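Local coordinates for probable GTP-binding protein EngB (Pyrococcus horikoshii, PDB 2CXX), which binds guanine nucleotides, here GDP, and is probably a magnesium-dependent GTPase needed for normal cell division and septation, at residues R67-D70 with E71-F75; V112-Y115 with Q116-E120. All coordinates share one frame; numbering follows the deposited sequence.

Both contacts are stretches of one helix each in the G domain of a P-loop GTPase. Contact 1 lies on helix 62-79 and contact 2 on helix 110-120. Their centres are about 14 Å apart. The two helices meet through a salt bridge of 2.9 Å between Lys-69 NZ and Glu-113 OE2. Apolar packing runs beside it: Ile-72 CG2 lies 4.3 Å from Phe-114 CE1, and Phe-117 CZ rests near Val-73 O. Neither contact touches the nucleotide. The side chains of Ile-72 and Phe-114 come within about 12 and 13 Å of the bound GDP. The side chain of Ile-68 lies about 4 Å from that of Pro-52, a predicted GTP-binding residue.

Contact 1 (R67-D70 with E71-F75); sequences RIKD and EIVHF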
loop_
_atom_site.group_PDB
_atom_site.type_symbol
_atom_site.label_atom_id
_atom_site.label_comp_id
_atom_site.label_asym_id
_atom_site.label_seq_id
_atom_site.Cartn_x
_atom_site.Cartn_y
_atom_site.Cartn_z
ATOM N N ARG A 67 -3.027 8.700 15.623
ATOM C CA ARG A 67 -4.040 7.806 16.193
ATOM C C ARG A 67 -4.497 6.786 15.159
ATOM O O ARG A 67 -4.716 5.619 15.467
ATOM C CB ARG A 67 -5.283 8.552 16.679
ATOM C CG ARG A 67 -6.454 7.584 16.683
ATOM C CD ARG A 67 -7.600 7.876 17.584
ATOM N NE ARG A 67 -8.408 8.993 17.150
ATOM C CZ ARG A 67 -9.732 9.031 17.284
ATOM N NH1 ARG A 67 -10.397 8.003 17.822
ATOM N NH2 ARG A 67 -10.393 10.121 16.915
ATOM N N ILE A 68 -4.677 7.267 13.946
ATOM C CA ILE A 68 -5.081 6.412 12.841
ATOM C C ILE A 68 -4.030 5.339 12.610
ATOM O O ILE A 68 -4.366 4.159 12.437
ATOM C CB ILE A 68 -5.227 7.264 11.570
ATOM C CG1 ILE A 68 -6.472 8.115 11.697
ATOM C CG2 ILE A 68 -5.374 6.370 10.313
ATOM C CD1 ILE A 68 -6.709 9.058 10.496
ATOM N N LYS A 69 -2.765 5.748 12.569
ATOM C CA LYS A 69 -1.686 4.811 12.362
ATOM C C LYS A 69 -1.714 3.734 13.453
ATOM O O LYS A 69 -1.522 2.547 13.157
ATOM C CB LYS A 69 -0.356 5.549 12.349
ATOM C CG LYS A 69 0.814 4.602 12.353
ATOM C CD LYS A 69 2.057 5.350 12.748
ATOM C CE LYS A 69 3.249 4.435 13.045
ATOM N NZ LYS A 69 4.467 5.299 13.034
ATOM N N ASP A 70 -1.982 4.132 14.704
ATOM C CA ASP A 70 -2.065 3.176 15.825
ATOM C C ASP A 70 -3.188 2.185 15.662
ATOM O O ASP A 70 -3.029 1.026 15.996
ATOM C CB ASP A 70 -2.314 3.873 17.191
ATOM C CG ASP A 70 -1.105 4.663 17.680
ATOM O OD1 ASP A 70 0.040 4.456 17.192
ATOM O OD2 ASP A 70 -1.331 5.509 18.572
ATOM N N GLU A 71 -4.305 2.659 15.142
ATOM C CA GLU A 71 -5.487 1.847 14.921
ATOM C C GLU A 71 -5.232 0.779 13.844
ATOM O O GLU A 71 -5.667 -0.363 14.003
ATOM C CB GLU A 71 -6.638 2.773 14.527
ATOM C CG GLU A 71 -7.129 3.554 15.764
ATOM C CD GLU A 71 -8.011 4.750 15.431
ATOM O OE1 GLU A 71 -8.697 5.256 16.348
ATOM O OE2 GLU A 71 -8.015 5.191 14.266
ATOM N N ILE A 72 -4.525 1.181 12.784
ATOM C CA ILE A 72 -4.161 0.302 11.652
ATOM C C ILE A 72 -3.205 -0.750 12.201
ATOM O O ILE A 72 -3.356 -1.934 11.910
ATOM C CB ILE A 72 -3.472 1.126 10.491
ATOM C CG1 ILE A 72 -4.495 2.077 9.886
ATOM C CG2 ILE A 72 -2.831 0.170 9.385
ATOM C CD1 ILE A 72 -3.910 3.056 8.920
ATOM N N VAL A 73 -2.228 -0.329 12.986
ATOM C CA VAL A 73 -1.236 -1.245 13.589
ATOM C C VAL A 73 -1.941 -2.269 14.459
ATOM O O VAL A 73 -1.684 -3.484 14.365
ATOM C CB VAL A 73 -0.215 -0.429 14.466
ATOM C CG1 VAL A 73 0.475 -1.381 15.427
ATOM C CG2 VAL A 73 0.835 0.309 13.540
ATOM N N HIS A 74 -2.853 -1.798 15.296
ATOM C CA HIS A 74 -3.577 -2.684 16.186
ATOM C C HIS A 74 -4.458 -3.677 15.394
ATOM O O HIS A 74 -4.458 -4.852 15.661
ATOM C CB HIS A 74 -4.398 -1.863 17.196
ATOM C CG HIS A 74 -4.940 -2.687 18.330
ATOM N ND1 HIS A 74 -4.129 -3.456 19.133
ATOM C CD2 HIS A 74 -6.215 -2.973 18.705
ATOM C CE1 HIS A 74 -4.875 -4.188 19.946
ATOM N NE2 HIS A 74 -6.144 -3.914 19.707
ATOM N N PHE A 75 -5.168 -3.199 14.396
ATOM C CA PHE A 75 -5.972 -4.113 13.596
ATOM C C PHE A 75 -5.082 -5.178 12.930
ATOM O O PHE A 75 -5.332 -6.406 13.017
ATOM C CB PHE A 75 -6.700 -3.332 12.507
ATOM C CG PHE A 75 -7.607 -4.183 11.687
ATOM C CD1 PHE A 75 -8.953 -4.336 12.059
ATOM C CD2 PHE A 75 -7.105 -4.875 10.572
ATOM C CE1 PHE A 75 -9.783 -5.164 11.336
ATOM C CE2 PHE A 75 -7.934 -5.710 9.837
ATOM C CZ PHE A 75 -9.277 -5.860 10.222
#
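The chi1 of 156° swings Arg-67 CG away from its own backbone N, while the chi1 of -74° sends Glu-71 CG back beside its amide. The two side chains therefore converge one turn apart on helix 62-79. Glu-71 runs extended beyond CG, and Glu-71 OE1 lies 3.1 Å from Arg-67 CD. A bend at chi3 then turns the guanidinium. Arg-67 NH1 and Glu-71 OE1 form a salt bridge of 3.6 Å, with the guanidinium and carboxylate planes 58° apart. It is a long, oblique pairing. Glu-71 CG also lies against Arg-67 O, the carbonyl that accepts the Glu-71 amide.

On the buried side, Ile-68 CG2 meets Ile-72 CD1 at 3.9 Å. Ile-68 also touches Arg-36, and Ile-72 touches Phe-54. Four helical bonds, each from the N of residue i+4 to the O of residue i, join 67-70 to 71-75, including His-74 N to Asp-70 O at 2.9 Å.

The guanidinium of Arg-67 also lies close to that of Arg-36, a predicted GTP-binding residue. The carboxylate of Glu-71 would probably offset part of that positive charge. The contact thus joins an apolar face to an ion pair near the surface, beside a predicted nucleotide-binding loop.

Contact 2 (V112-Y115 with Q116-E120); sequences VEFY and QFLRE
Leu-118 lies over one face of the Phe-114 ring, one turn further along helix 110-120. Leu-118 CG sits 4.2 Å from the Phe-114 ring centroid in a CH-pi contact, 25° off the ring normal. The branches continue the packing at the rim, with Leu-118 CD1 3.4 Å from Phe-114 CE2. Phe-117 reaches another part of the same ring. Phe-117 CD2 is 3.8 Å from Phe-114 CE1, and the two ring planes are inclined at 37°. With CG anti to the backbone N in both, the two rings leave the helix on the same side and meet.

The Gln-116 side is looser. The extended Gln-116 side chain runs alongside Val-112, pointing the same way, and Gln-116 NE2 lies 3.6 Å from Val-112 CG1. Arg-119 is exposed and meets 112-115 mainly through its backbone, with Arg-119 N bonded to Tyr-115 O at 3.1 Å.

Phe-114 also meets the ring of Phe-54 and touches Leu-88 of strand 85-91. Phe-117 packs on Ile-76 and Glu-77 of helix 62-79. Tyr-115 touches strands 85-91 and 125-130, and Leu-118 reaches Ala-86 and Thr-125 on the same two strands. Helix 110-120 thus packs against both the sheet and helix 62-79.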
loop_
_atom_site.group_PDB
_atom_site.type_symbol
_atom_site.label_atom_id
_atom_site.label_comp_id
_atom_site.label_asym_id
_atom_site.label_seq_id
_atom_site.Cartn_x
_atom_site.Cartn_y
_atom_site.Cartn_z
ATOM N N VAL A 112 8.769 2.969 4.514
ATOM C CA VAL A 112 9.816 2.061 4.950
ATOM C C VAL A 112 9.368 1.436 6.287
ATOM O O VAL A 112 9.445 0.234 6.480
ATOM C CB VAL A 112 11.078 2.850 5.177
ATOM C CG1 VAL A 112 12.109 2.000 5.952
ATOM C CG2 VAL A 112 11.633 3.351 3.851
ATOM N N GLU A 113 8.894 2.274 7.183
ATOM C CA GLU A 113 8.446 1.824 8.479
ATOM C C GLU A 113 7.357 0.795 8.317
ATOM O O GLU A 113 7.395 -0.280 8.953
ATOM C CB GLU A 113 7.911 2.999 9.319
ATOM C CG GLU A 113 7.602 2.548 10.721
ATOM C CD GLU A 113 6.893 3.598 11.577
ATOM O OE1 GLU A 113 6.674 3.338 12.790
ATOM O OE2 GLU A 113 6.521 4.672 11.040
ATOM N N PHE A 114 6.394 1.072 7.436
ATOM C CA PHE A 114 5.282 0.132 7.283
ATOM C C PHE A 114 5.627 -1.192 6.606
ATOM O O PHE A 114 5.175 -2.256 7.048
ATOM C CB PHE A 114 4.111 0.787 6.536
ATOM C CG PHE A 114 2.851 0.016 6.653
ATOM C CD1 PHE A 114 2.206 -0.097 7.859
ATOM C CD2 PHE A 114 2.341 -0.636 5.544
ATOM C CE1 PHE A 114 1.026 -0.886 7.940
ATOM C CE2 PHE A 114 1.174 -1.418 5.607
ATOM C CZ PHE A 114 0.527 -1.536 6.824
ATOM N N TYR A 115 6.409 -1.154 5.558
ATOM C CA TYR A 115 6.802 -2.402 4.918
ATOM C C TYR A 115 7.603 -3.245 5.930
ATOM O O TYR A 115 7.431 -4.477 6.053
ATOM C CB TYR A 115 7.667 -2.124 3.678
ATOM C CG TYR A 115 8.024 -3.367 2.912
ATOM C CD1 TYR A 115 9.125 -4.112 3.268
ATOM C CD2 TYR A 115 7.203 -3.834 1.888
ATOM C CE1 TYR A 115 9.429 -5.339 2.642
ATOM C CE2 TYR A 115 7.494 -5.053 1.228
ATOM C CZ TYR A 115 8.618 -5.788 1.631
ATOM O OH TYR A 115 9.000 -6.945 1.009
ATOM N N GLN A 116 8.449 -2.599 6.723
ATOM C CA GLN A 116 9.230 -3.389 7.662
ATOM C C GLN A 116 8.379 -3.912 8.783
ATOM O O GLN A 116 8.635 -5.034 9.289
ATOM C CB GLN A 116 10.420 -2.593 8.189
ATOM C CG GLN A 116 11.446 -2.353 7.073
ATOM C CD GLN A 116 12.673 -1.550 7.524
ATOM O OE1 GLN A 116 12.823 -1.252 8.710
ATOM N NE2 GLN A 116 13.566 -1.229 6.583
ATOM N N PHE A 117 7.311 -3.180 9.109
ATOM C CA PHE A 117 6.399 -3.639 10.142
ATOM C C PHE A 117 5.690 -4.922 9.634
ATOM O O PHE A 117 5.596 -5.932 10.366
ATOM C CB PHE A 117 5.401 -2.514 10.472
ATOM C CG PHE A 117 4.132 -2.978 11.170
ATOM C CD1 PHE A 117 4.143 -3.365 12.535
ATOM C CD2 PHE A 117 2.923 -3.002 10.483
ATOM C CE1 PHE A 117 2.963 -3.760 13.179
ATOM C CE2 PHE A 117 1.753 -3.383 11.093
ATOM C CZ PHE A 117 1.740 -3.764 12.451
ATOM N N LEU A 118 5.200 -4.900 8.402
ATOM C CA LEU A 118 4.534 -6.091 7.879
ATOM C C LEU A 118 5.481 -7.293 7.885
ATOM O O LEU A 118 5.032 -8.449 8.074
ATOM C CB LEU A 118 4.038 -5.855 6.451
ATOM C CG LEU A 118 2.911 -4.781 6.374
ATOM C CD1 LEU A 118 2.604 -4.411 4.942
ATOM C CD2 LEU A 118 1.607 -5.326 7.051
ATOM N N ARG A 119 6.774 -7.037 7.672
ATOM C CA ARG A 119 7.746 -8.156 7.647
ATOM C C ARG A 119 7.900 -8.742 9.041
ATOM O O ARG A 119 7.983 -9.961 9.176
ATOM C CB ARG A 119 9.101 -7.683 7.080
ATOM C CG ARG A 119 10.235 -8.814 6.994
ATOM C CD ARG A 119 9.918 -9.802 5.850
ATOM N NE ARG A 119 10.628 -11.093 5.985
ATOM C CZ ARG A 119 11.592 -11.504 5.176
ATOM N NH1 ARG A 119 11.995 -10.715 4.182
ATOM N NH2 ARG A 119 12.079 -12.750 5.300
ATOM N N GLU A 120 7.890 -7.910 10.070
ATOM C CA GLU A 120 7.944 -8.406 11.462
ATOM C C GLU A 120 6.731 -9.245 11.750
ATOM O O GLU A 120 6.797 -10.112 12.591
ATOM C CB GLU A 120 7.958 -7.272 12.505
ATOM C CG GLU A 120 9.257 -6.505 12.564
ATOM C CD GLU A 120 9.268 -5.467 13.661
ATOM O OE1 GLU A 120 8.393 -5.536 14.566
ATOM O OE2 GLU A 120 10.163 -4.584 13.611
#